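Local coordinates for protein alpha-L-rhamnosidase (Aspergillus terreus, PDB 6GSZ) that probably hydrolyses terminal non-reducing alpha-L-rhamnose residues from alpha-L-rhamnosides, as a calcium-binding glycoside hydrolase, at residues 130-136 against 250-256; 159-163 against 278-282; 394-398 against 462-467; 448-454 against 759-763. One frame throughout, in Å; residues are numbered along the deposited sequence.

Contact 1: 130-136 against 250-256; sequences RPIQFRK and SWKSSTG. With ACT (acetate ion), chain B.
Strands 132-140 and 252-254 pair here as antiparallel neighbours at the edge of a five-stranded antiparallel sheet in the N-terminal part of the enzyme, with 252-254 as the outermost strand. Q133 with S254 and R135 with K252 are hydrogen-bonded pairs, each closed by two backbone bonds, and F134 faces S253 in the non-hydrogen-bonded pair between them. Strand 196-205 takes the other edge of 132-140.

At one end of the pairing W251 lays one face of its indole against the K136 side chain. CB of K136 stands over that face, 3.5 Å from the centroid of the five-membered ring, a CH-pi contact. The lysine, bent at chi2 (71°), suits the place because its aliphatic part covers the ring while NZ reaches OG of S250 at 2.8 Å; that hydroxyl is also bonded to D248. F134 adds its CB against CE3 of W251 at 3.8 Å, where the I117 side chain touches both F134 and W251.

At the other end a water joins P131 O to G256 N, and N and OG1 of T255 bind an acetate, probably from the crystallisation liquor. R130 runs extended across T255, whose CB lies over one guanidinium face, 3.6 Å from CZ. In the plane of that guanidinium, NH2 of R130 donates a nearly straight bond (170°) to O of G256 at 2.8 Å.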
# COMPACT_ATOMS: atom_id res chain seq x y z
N ARG A 130 -16.58 23.66 2.28
CA ARG A 130 -17.71 22.94 2.83
C ARG A 130 -18.24 21.95 1.79
O ARG A 130 -18.39 22.31 0.62
CB ARG A 130 -18.81 23.93 3.22
CG ARG A 130 -19.98 23.21 3.87
CD ARG A 130 -20.84 24.21 4.60
NE ARG A 130 -22.01 23.55 5.19
CZ ARG A 130 -23.02 24.24 5.71
NH1 ARG A 130 -22.93 25.56 5.80
NH2 ARG A 130 -24.10 23.59 6.15
N PRO A 131 -18.49 20.67 2.13
CA PRO A 131 -18.97 19.73 1.13
C PRO A 131 -20.28 20.17 0.48
O PRO A 131 -21.11 20.89 1.12
CB PRO A 131 -19.15 18.44 1.94
CG PRO A 131 -18.06 18.56 2.97
CD PRO A 131 -18.17 20.00 3.41
N ILE A 132 -20.47 19.77 -0.77
CA ILE A 132 -21.64 20.10 -1.55
C ILE A 132 -22.42 18.84 -1.87
O ILE A 132 -21.81 17.82 -2.27
CB ILE A 132 -21.24 20.83 -2.84
CG1 ILE A 132 -20.55 22.16 -2.52
CG2 ILE A 132 -22.43 20.94 -3.77
CD1 ILE A 132 -21.42 23.20 -1.93
N GLN A 133 -23.73 18.86 -1.67
CA GLN A 133 -24.66 17.86 -2.08
C GLN A 133 -25.14 18.20 -3.49
O GLN A 133 -25.57 19.33 -3.73
CB GLN A 133 -25.84 17.76 -1.11
CG GLN A 133 -25.45 17.36 0.31
CD GLN A 133 -26.57 17.44 1.31
OE1 GLN A 133 -26.60 16.71 2.28
NE2 GLN A 133 -27.48 18.40 1.16
N PHE A 134 -25.16 17.22 -4.38
CA PHE A 134 -25.65 17.33 -5.73
C PHE A 134 -26.77 16.32 -5.91
O PHE A 134 -26.65 15.20 -5.44
CB PHE A 134 -24.55 16.96 -6.72
CG PHE A 134 -23.37 17.90 -6.77
CD1 PHE A 134 -23.36 18.97 -7.64
CD2 PHE A 134 -22.25 17.69 -5.98
CE1 PHE A 134 -22.28 19.85 -7.69
CE2 PHE A 134 -21.17 18.57 -6.02
CZ PHE A 134 -21.17 19.64 -6.90
N ARG A 135 -27.86 16.72 -6.57
CA ARG A 135 -28.93 15.77 -6.75
C ARG A 135 -29.59 15.91 -8.13
O ARG A 135 -29.60 16.96 -8.75
CB ARG A 135 -30.00 15.89 -5.66
CG ARG A 135 -30.96 17.06 -5.80
CD ARG A 135 -31.92 17.17 -4.61
NE ARG A 135 -32.69 15.98 -4.34
CZ ARG A 135 -33.79 15.58 -4.96
NH1 ARG A 135 -34.38 16.37 -5.86
NH2 ARG A 135 -34.32 14.40 -4.62
N LYS A 136 -30.18 14.79 -8.54
CA LYS A 136 -30.89 14.65 -9.82
C LYS A 136 -31.99 13.59 -9.65
O LYS A 136 -31.77 12.54 -9.05
CB LYS A 136 -29.87 14.24 -10.89
CG LYS A 136 -30.43 13.85 -12.25
CD LYS A 136 -30.97 14.97 -13.06
CE LYS A 136 -31.12 14.60 -14.52
NZ LYS A 136 -31.74 15.68 -15.31
N SER A 250 -28.53 20.49 -15.28
CA SER A 250 -29.89 20.19 -14.78
C SER A 250 -29.94 19.75 -13.31
O SER A 250 -31.04 19.65 -12.74
CB SER A 250 -30.65 19.19 -15.64
OG SER A 250 -30.09 17.89 -15.49
N TRP A 251 -28.79 19.44 -12.71
CA TRP A 251 -28.75 19.04 -11.32
C TRP A 251 -28.93 20.26 -10.42
O TRP A 251 -28.71 21.38 -10.85
CB TRP A 251 -27.43 18.29 -11.07
CG TRP A 251 -27.25 16.95 -11.71
CD1 TRP A 251 -27.48 16.59 -13.01
CD2 TRP A 251 -26.77 15.80 -11.03
NE1 TRP A 251 -27.14 15.28 -13.20
CE2 TRP A 251 -26.73 14.78 -12.00
CE3 TRP A 251 -26.42 15.50 -9.70
CZ2 TRP A 251 -26.27 13.50 -11.68
CZ3 TRP A 251 -25.96 14.23 -9.41
CH2 TRP A 251 -25.94 13.24 -10.38
N LYS A 252 -29.27 19.97 -9.18
CA LYS A 252 -29.34 20.99 -8.13
C LYS A 252 -28.34 20.68 -7.03
O LYS A 252 -27.83 19.55 -6.93
CB LYS A 252 -30.73 21.08 -7.53
CG LYS A 252 -31.81 21.51 -8.53
CD LYS A 252 -33.09 21.92 -7.81
CE LYS A 252 -34.27 22.13 -8.71
NZ LYS A 252 -35.36 22.67 -7.87
N SER A 253 -28.00 21.67 -6.24
CA SER A 253 -26.95 21.55 -5.23
C SER A 253 -27.30 22.31 -3.96
O SER A 253 -28.12 23.26 -3.94
CB SER A 253 -25.62 22.07 -5.77
OG SER A 253 -25.71 23.45 -6.10
N SER A 254 -26.71 21.92 -2.85
CA SER A 254 -26.91 22.57 -1.54
C SER A 254 -25.80 22.14 -0.60
O SER A 254 -25.29 21.03 -0.72
CB SER A 254 -28.22 22.12 -0.95
OG SER A 254 -28.47 22.71 0.31
N THR A 255 -25.47 22.95 0.40
CA THR A 255 -24.77 22.48 1.54
C THR A 255 -25.67 21.55 2.35
O THR A 255 -26.89 21.52 2.17
CB THR A 255 -24.27 23.63 2.41
OG1 THR A 255 -25.43 24.38 2.82
CG2 THR A 255 -23.25 24.47 1.69
N GLY A 256 -25.04 20.81 3.26
CA GLY A 256 -25.75 19.90 4.12
C GLY A 256 -25.15 19.87 5.52
O GLY A 256 -24.53 20.84 5.95
C ACT B . -26.10 26.77 0.57
O ACT B . -26.36 25.75 -0.21
OXT ACT B . -26.17 26.76 1.84
CH3 ACT B . -25.50 28.01 0.10
O HOH W 1 -22.24 20.23 3.41
O HOH W 2 -32.96 18.02 -13.69

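Contact 2: 159-163 against 278-282; sequences ARIND and WSQVG
S279 meets R160 and D163 where strand 156-161 ends and turns, so this contact joins a strand end of the five-stranded antiparallel sheet that also holds 132-140 to the loop between strands 266-270 and 291-294. Among polar contacts, one weak backbone bond crosses, from N of D163 to O of S279 at 3.2 Å (134°). A water adds a second link between OD1 of N162 and N of V281; the N162 amide is otherwise tied to N198 and A199.

Close packing adds to this. The small S279 fits against the turn, its OG 3.1 Å from CA of D163 and 3.7 Å from CB of R160. The Q280 side chain crosses that of D163 at a slant, CD 3.5 Å from the aspartate CB, yet amide and carboxylate planes are 22° apart.

The salt bridge lies within 159-163. R160 bends at chi3 (75°) and comes back side-on to D163: NE pairs with OD1 at 3.0 Å, and NH2 donates to the backbone O of D163. N162 and D163 both have positive phi, and this clasp spans their turn. The chemistry suggests a turn closed by its own R160-D163 clasp, to which the loop adds close packing, one weak backbone bond and a water bridge.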
# COMPACT_ATOMS: atom_id res chain seq x y z
N ALA A 159 -21.94 8.56 -3.03
CA ALA A 159 -23.16 8.54 -3.81
C ALA A 159 -24.23 7.65 -3.18
O ALA A 159 -23.94 6.64 -2.54
CB ALA A 159 -22.91 8.08 -5.23
N ARG A 160 -25.48 8.09 -3.34
CA ARG A 160 -26.66 7.35 -2.88
C ARG A 160 -27.67 7.32 -4.03
O ARG A 160 -27.90 8.35 -4.70
CB ARG A 160 -27.31 8.01 -1.66
CG ARG A 160 -26.36 8.26 -0.49
CD ARG A 160 -27.00 8.79 0.78
NE ARG A 160 -27.71 7.69 1.43
CZ ARG A 160 -27.14 6.74 2.19
NH1 ARG A 160 -25.84 6.76 2.41
NH2 ARG A 160 -27.89 5.78 2.71
N ILE A 161 -28.34 6.19 -4.22
CA ILE A 161 -29.41 6.09 -5.18
C ILE A 161 -30.65 5.62 -4.42
O ILE A 161 -30.62 4.57 -3.76
CB ILE A 161 -29.10 5.14 -6.34
CG1 ILE A 161 -28.03 5.76 -7.23
CG2 ILE A 161 -30.36 4.83 -7.14
CD1 ILE A 161 -27.47 4.77 -8.28
N ASN A 162 -31.72 6.44 -4.43
CA ASN A 162 -32.92 6.14 -3.63
C ASN A 162 -32.56 5.84 -2.16
O ASN A 162 -33.05 4.86 -1.58
CB ASN A 162 -33.72 5.02 -4.29
CG ASN A 162 -34.08 5.32 -5.73
OD1 ASN A 162 -34.54 6.43 -6.03
ND2 ASN A 162 -33.96 4.36 -6.64
N ASP A 163 -31.70 6.69 -1.58
CA ASP A 163 -31.19 6.59 -0.19
C ASP A 163 -30.49 5.26 0.13
O ASP A 163 -30.43 4.88 1.30
CB ASP A 163 -32.28 6.85 0.87
CG ASP A 163 -31.69 7.21 2.24
OD1 ASP A 163 -30.55 7.81 2.32
OD2 ASP A 163 -32.36 6.87 3.23
N TRP A 278 -33.17 13.73 0.76
CA TRP A 278 -32.56 14.43 -0.35
C TRP A 278 -32.11 13.50 -1.48
O TRP A 278 -31.91 13.97 -2.59
CB TRP A 278 -31.42 15.34 0.14
CG TRP A 278 -30.18 14.62 0.54
CD1 TRP A 278 -29.91 14.08 1.76
CD2 TRP A 278 -29.02 14.41 -0.27
NE1 TRP A 278 -28.66 13.51 1.77
CE2 TRP A 278 -28.09 13.73 0.55
CE3 TRP A 278 -28.66 14.76 -1.56
CZ2 TRP A 278 -26.82 13.38 0.09
CZ3 TRP A 278 -27.39 14.46 -2.00
CH2 TRP A 278 -26.50 13.75 -1.19
N SER A 279 -31.84 12.22 -1.18
CA SER A 279 -31.46 11.27 -2.21
C SER A 279 -32.63 10.39 -2.66
O SER A 279 -32.42 9.32 -3.18
CB SER A 279 -30.26 10.44 -1.80
OG SER A 279 -30.57 9.52 -0.77
N GLN A 280 -33.87 10.86 -2.43
CA GLN A 280 -35.07 10.16 -2.82
C GLN A 280 -36.01 11.10 -3.59
O GLN A 280 -35.91 12.32 -3.53
CB GLN A 280 -35.81 9.62 -1.61
CG GLN A 280 -35.03 8.51 -0.94
CD GLN A 280 -35.42 8.33 0.50
OE1 GLN A 280 -34.95 9.04 1.40
NE2 GLN A 280 -36.27 7.35 0.71
N VAL A 281 -36.89 10.49 -4.36
CA VAL A 281 -37.88 11.30 -5.12
C VAL A 281 -38.90 11.94 -4.18
O VAL A 281 -39.01 11.59 -3.01
CB VAL A 281 -38.58 10.49 -6.21
CG1 VAL A 281 -37.55 9.94 -7.15
CG2 VAL A 281 -39.45 9.38 -5.65
N GLY A 282 -39.60 12.94 -4.71
CA GLY A 282 -40.63 13.62 -3.94
C GLY A 282 -40.05 14.56 -2.90
O GLY A 282 -40.77 15.00 -1.98
O HOH W 3 -36.49 7.56 -4.41

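Contact 3: 394-398 against 462-467; sequences TYHGF and PQRDER. With BGC (beta-D-glucopyranose), chain C.
P462 sets its carbonyl and ring against Y395, at the buried seam between the concanavalin-like domain and the 6-hairpin glycosidase domain. The carbonyl O of P462 lies 3.6 Å from CE2 of the tyrosine, and CB of P462 packs on the same CE2 at 4.2 Å. Beyond it, Q463 lays CB 3.6 Å from O of G397. Glycine suits position 397 because its CA comes close against CB of Q463, leaving the two backbones only 4.3 Å apart at their CA atoms. A water bridges N of G397 and O of Q463.

R464 faces away from the seam, toward the bound beta-D-glucopyranose; its NH2 lies 3.1 Å from the sugar O1, which sits in the guanidinium plane, and E740 pairs with NH1. D465 is the centre of an inverse gamma turn, its carboxylate salt-bridged to R371. E466 also faces the sugar, and its OE1 forms salt bridges with NE of R464, at 3.0 Å, and with R371.

R467 returns to the seam. Its chain is extended from CG to NE, carrying NH1 over the centre of the Y395 ring; CZ is 4.6 Å from the centroid, a cation-pi contact with ring and guanidinium planes 76° apart. NH1 also donates to O of Y395 at 2.8 Å, approaching from above the carbonyl plane. This domain interface is consistent with a second-shell role behind the sugar pocket: NE of R467 holds O of R464, whose guanidinium reaches the sugar.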
# COMPACT_ATOMS: atom_id res chain seq x y z
N THR A 394 -12.40 12.60 6.01
CA THR A 394 -11.18 12.74 6.81
C THR A 394 -10.69 11.34 7.18
O THR A 394 -11.42 10.37 7.06
CB THR A 394 -11.43 13.59 8.07
OG1 THR A 394 -10.20 13.88 8.73
CG2 THR A 394 -12.32 12.89 9.07
N TYR A 395 -9.48 11.27 7.75
CA TYR A 395 -9.08 10.05 8.43
C TYR A 395 -8.03 10.42 9.47
O TYR A 395 -7.41 11.47 9.35
CB TYR A 395 -8.59 8.96 7.46
CG TYR A 395 -7.24 9.14 6.80
CD1 TYR A 395 -6.99 9.90 5.67
CD2 TYR A 395 -6.17 8.40 7.29
CE1 TYR A 395 -5.77 9.89 5.03
CE2 TYR A 395 -4.93 8.42 6.68
CZ TYR A 395 -4.72 9.13 5.53
OH TYR A 395 -3.53 9.09 4.86
N HIS A 396 -7.83 9.52 10.44
CA HIS A 396 -6.91 9.79 11.53
C HIS A 396 -6.06 8.54 11.82
O HIS A 396 -6.51 7.43 11.59
CB HIS A 396 -7.67 10.19 12.80
CG HIS A 396 -8.83 11.09 12.61
ND1 HIS A 396 -8.74 12.36 12.06
CD2 HIS A 396 -10.12 10.85 12.87
CE1 HIS A 396 -9.97 12.89 12.09
NE2 HIS A 396 -10.83 12.00 12.59
N GLY A 397 -4.91 8.78 12.42
CA GLY A 397 -4.04 7.71 12.90
C GLY A 397 -3.99 7.83 14.42
O GLY A 397 -3.58 8.85 14.92
N PHE A 398 -4.47 6.81 15.16
CA PHE A 398 -4.68 6.97 16.59
C PHE A 398 -4.86 5.64 17.31
O PHE A 398 -5.34 4.66 16.73
CB PHE A 398 -5.93 7.83 16.81
CG PHE A 398 -7.24 7.20 16.41
CD1 PHE A 398 -7.63 7.18 15.08
CD2 PHE A 398 -8.10 6.62 17.32
CE1 PHE A 398 -8.80 6.59 14.67
CE2 PHE A 398 -9.31 6.05 16.92
CZ PHE A 398 -9.67 6.04 15.59
N PRO A 462 0.28 8.27 8.73
CA PRO A 462 -1.15 8.50 8.57
C PRO A 462 -1.77 9.52 9.53
O PRO A 462 -2.97 9.68 9.45
CB PRO A 462 -1.67 7.11 8.99
CG PRO A 462 -0.77 6.71 10.14
CD PRO A 462 0.57 7.34 9.83
N GLN A 463 -0.98 10.18 10.36
CA GLN A 463 -1.56 10.94 11.50
C GLN A 463 -1.31 12.44 11.42
O GLN A 463 -2.26 13.19 11.68
CB GLN A 463 -1.09 10.31 12.81
CG GLN A 463 0.31 10.66 13.29
CD GLN A 463 1.43 10.16 12.40
OE1 GLN A 463 1.71 10.75 11.36
NE2 GLN A 463 2.09 9.08 12.79
N ARG A 464 -0.10 12.88 11.13
CA ARG A 464 0.26 14.28 11.17
C ARG A 464 -0.08 14.95 9.83
O ARG A 464 -0.76 14.40 8.98
CB ARG A 464 1.72 14.46 11.59
CG ARG A 464 2.76 14.01 10.57
CD ARG A 464 4.15 14.06 11.17
NE ARG A 464 5.17 13.63 10.23
CZ ARG A 464 6.27 12.95 10.54
NH1 ARG A 464 6.57 12.78 11.82
NH2 ARG A 464 7.03 12.46 9.57
N ASP A 465 0.39 16.19 9.70
CA ASP A 465 0.19 17.03 8.52
C ASP A 465 1.17 16.66 7.41
O ASP A 465 1.92 17.46 6.98
CB ASP A 465 0.27 18.51 8.89
CG ASP A 465 1.57 18.92 9.56
OD1 ASP A 465 2.37 18.02 9.92
OD2 ASP A 465 1.78 20.11 9.72
N GLU A 466 1.13 15.40 7.02
CA GLU A 466 2.04 14.88 5.98
C GLU A 466 1.25 13.84 5.18
O GLU A 466 0.45 14.21 4.38
CB GLU A 466 3.35 14.42 6.64
CG GLU A 466 4.49 14.20 5.66
CD GLU A 466 5.88 14.32 6.27
OE1 GLU A 466 5.97 14.46 7.49
OE2 GLU A 466 6.85 14.29 5.51
N ARG A 467 1.53 12.54 5.37
CA ARG A 467 0.77 11.47 4.70
C ARG A 467 1.01 11.58 3.20
O ARG A 467 0.08 11.52 2.41
CB ARG A 467 -0.72 11.45 5.10
CG ARG A 467 -1.04 11.89 6.53
CD ARG A 467 -2.51 11.83 6.81
NE ARG A 467 -2.83 12.53 8.02
CZ ARG A 467 -4.06 12.58 8.52
NH1 ARG A 467 -5.03 11.91 7.94
NH2 ARG A 467 -4.33 13.29 9.62
C2 BGC C . 9.68 10.37 5.40
C3 BGC C . 11.10 10.50 4.93
C4 BGC C . 11.60 11.88 4.57
C5 BGC C . 11.22 12.71 5.70
C6 BGC C . 11.76 14.09 5.37
C1 BGC C . 9.40 11.42 6.46
O1 BGC C . 8.11 11.20 6.99
O2 BGC C . 9.54 9.23 6.21
O3 BGC C . 11.17 9.87 3.76
O4 BGC C . 13.00 12.03 4.25
O5 BGC C . 9.79 12.73 6.03
O6 BGC C . 11.30 15.00 6.38
O HOH W 4 -7.03 13.97 10.66
O HOH W 5 -4.55 11.72 12.66

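Contact 4: 448-454 against 759-763; sequences WSMRGNF and FNHYA. With BGC (beta-D-glucopyranose), chain C.
S449 and N453, one turn apart on helix 437-453, grip N760 through its side chain and its backbone. OG of S449 donates to OD1 of N760 at 2.8 Å, and ND2 of N453 donates to the N760 carbonyl O at 3.1 Å, from above that carbonyl's plane. Asparagine suits 760 because its other amide end, ND2, holds a water that also bonds O of W448. Y762 provides the apolar half: its CE2 touches CB of N453 and CE1 of F454, each at 3.6 Å. The rings of Y762 and F454 are oblique, their planes 51° apart.

Further out, N453 is steadied by a second bond from ND2 to O of S449, 3.0 Å and on a lone pair, while T459 takes its OD1. T738 gives its backbone N to the S449 hydroxyl. F477 stacks on Y762 and F490 on F454, extending the aromatic cluster.

H761, between the two anchored residues, points away from the helix. Its NE2 donates to O1 of the bound beta-D-glucopyranose at 2.9 Å (164°), and ND1 is bonded to S758 OG, which limits rotation of the imidazole. A pocket loop pinned to a helix in this way belongs to the sugar-binding site of the 6-hairpin glycosidase domain.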
# COMPACT_ATOMS: atom_id res chain seq x y z
N TRP A 448 0.29 -3.90 11.04
CA TRP A 448 -0.53 -2.74 11.30
C TRP A 448 0.06 -1.45 10.71
O TRP A 448 -0.74 -0.57 10.32
CB TRP A 448 -0.80 -2.61 12.81
CG TRP A 448 -1.90 -3.51 13.26
CD1 TRP A 448 -1.78 -4.69 13.94
CD2 TRP A 448 -3.32 -3.28 13.15
NE1 TRP A 448 -3.01 -5.22 14.20
CE2 TRP A 448 -3.98 -4.34 13.81
CE3 TRP A 448 -4.11 -2.23 12.66
CZ2 TRP A 448 -5.37 -4.45 13.88
CZ3 TRP A 448 -5.48 -2.31 12.76
CH2 TRP A 448 -6.10 -3.41 13.35
N SER A 449 1.39 -1.28 10.70
CA SER A 449 1.98 -0.12 10.05
C SER A 449 1.74 -0.15 8.53
O SER A 449 1.56 0.91 7.88
CB SER A 449 3.42 0.10 10.41
OG SER A 449 3.53 0.63 11.72
N MET A 450 1.77 -1.34 7.93
CA MET A 450 1.44 -1.45 6.53
C MET A 450 -0.03 -1.05 6.29
O MET A 450 -0.32 -0.28 5.34
CB MET A 450 1.76 -2.86 5.98
CG MET A 450 1.29 -3.02 4.52
SD MET A 450 2.02 -4.42 3.78
CE MET A 450 1.39 -4.13 2.12
N ARG A 451 -0.92 -1.63 7.08
CA ARG A 451 -2.34 -1.28 6.95
C ARG A 451 -2.56 0.24 7.08
O ARG A 451 -3.35 0.82 6.32
CB ARG A 451 -3.16 -1.99 8.02
CG ARG A 451 -3.28 -3.48 7.80
CD ARG A 451 -3.84 -4.17 9.03
NE ARG A 451 -4.08 -5.57 8.79
CZ ARG A 451 -4.44 -6.45 9.74
NH1 ARG A 451 -4.40 -6.10 11.03
NH2 ARG A 451 -4.79 -7.68 9.38
N GLY A 452 -1.83 0.90 7.98
CA GLY A 452 -2.09 2.27 8.20
C GLY A 452 -1.65 3.17 7.04
O GLY A 452 -2.16 4.29 6.87
N ASN A 453 -0.65 2.70 6.29
CA ASN A 453 0.07 3.49 5.33
C ASN A 453 -0.08 3.00 3.88
O ASN A 453 0.55 3.59 2.97
CB ASN A 453 1.53 3.57 5.71
CG ASN A 453 1.75 4.45 6.92
OD1 ASN A 453 1.55 5.68 6.82
ND2 ASN A 453 2.13 3.86 8.05
N PHE A 454 -0.96 2.03 3.62
CA PHE A 454 -1.36 1.70 2.25
C PHE A 454 -2.78 2.23 2.09
O PHE A 454 -3.75 1.52 2.29
CB PHE A 454 -1.18 0.20 1.98
CG PHE A 454 0.21 -0.19 1.54
CD1 PHE A 454 1.33 0.00 2.35
CD2 PHE A 454 0.40 -0.63 0.24
CE1 PHE A 454 2.60 -0.35 1.89
CE2 PHE A 454 1.68 -0.96 -0.20
CZ PHE A 454 2.76 -0.76 0.61
N PHE A 759 4.58 7.70 15.33
CA PHE A 759 4.51 6.35 15.88
C PHE A 759 3.92 5.36 14.85
O PHE A 759 3.46 4.28 15.26
CB PHE A 759 3.74 6.31 17.21
CG PHE A 759 4.45 7.07 18.28
CD1 PHE A 759 5.38 6.42 19.06
CD2 PHE A 759 4.24 8.43 18.49
CE1 PHE A 759 6.07 7.11 20.05
CE2 PHE A 759 4.93 9.11 19.48
CZ PHE A 759 5.85 8.45 20.25
N ASN A 760 3.94 5.69 13.56
CA ASN A 760 3.36 4.78 12.58
C ASN A 760 3.96 5.01 11.19
O ASN A 760 3.32 5.56 10.30
CB ASN A 760 1.84 4.93 12.54
CG ASN A 760 1.13 3.73 11.98
OD1 ASN A 760 1.77 2.81 11.45
ND2 ASN A 760 -0.20 3.69 12.07
N HIS A 761 5.20 4.55 11.03
CA HIS A 761 5.98 4.57 9.77
C HIS A 761 6.44 3.14 9.50
O HIS A 761 6.96 2.54 10.44
CB HIS A 761 7.24 5.43 9.94
CG HIS A 761 7.21 6.85 9.52
ND1 HIS A 761 6.45 7.81 10.18
CD2 HIS A 761 7.91 7.50 8.56
CE1 HIS A 761 6.67 8.98 9.61
NE2 HIS A 761 7.56 8.83 8.58
N TYR A 762 6.25 2.62 8.28
CA TYR A 762 6.72 1.24 7.99
C TYR A 762 8.21 1.09 7.75
O TYR A 762 8.67 -0.07 7.72
CB TYR A 762 5.92 0.61 6.84
CG TYR A 762 5.76 1.38 5.55
CD1 TYR A 762 6.82 1.94 4.88
CD2 TYR A 762 4.50 1.56 4.99
CE1 TYR A 762 6.67 2.59 3.67
CE2 TYR A 762 4.32 2.22 3.79
CZ TYR A 762 5.40 2.81 3.16
OH TYR A 762 5.21 3.46 1.97
N ALA A 763 9.02 2.15 7.62
CA ALA A 763 10.43 1.95 7.25
C ALA A 763 11.14 0.98 8.17
O ALA A 763 11.82 0.11 7.65
CB ALA A 763 11.17 3.29 7.21
C2 BGC C . 9.68 10.37 5.40
C3 BGC C . 11.10 10.50 4.93
C4 BGC C . 11.60 11.88 4.57
C5 BGC C . 11.22 12.71 5.70
C6 BGC C . 11.76 14.09 5.37
C1 BGC C . 9.40 11.42 6.46
O1 BGC C . 8.11 11.20 6.99
O2 BGC C . 9.54 9.23 6.21
O3 BGC C . 11.17 9.87 3.76
O4 BGC C . 13.00 12.03 4.25
O5 BGC C . 9.79 12.73 6.03
O6 BGC C . 11.30 15.00 6.38
O HOH W 6 -2.11 1.30 11.89

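In the fold
Contacts 3 and 4 are buried, with centres about 15 and 9 Å from the centre of the chain, whereas contacts 1 and 2 are partly buried and lie more than 30 Å from it. The outer two serve one sheet: strands 132-140, 156-161 and 252-254 all belong to it, and R135 NE bonds W278 O, tying the loop of contact 2 to contact 1. Their chemistry is regular strand pairing in the first and turn packing in the second. The inner two also touch, P462 packing on N760 and R464 on H761, and both reach the same glucose. There, side-chain bonds to buried carbonyls, aromatic contacts and charge networks replace strand pairing. Contact 3 joins two domains; contact 4 stays within one.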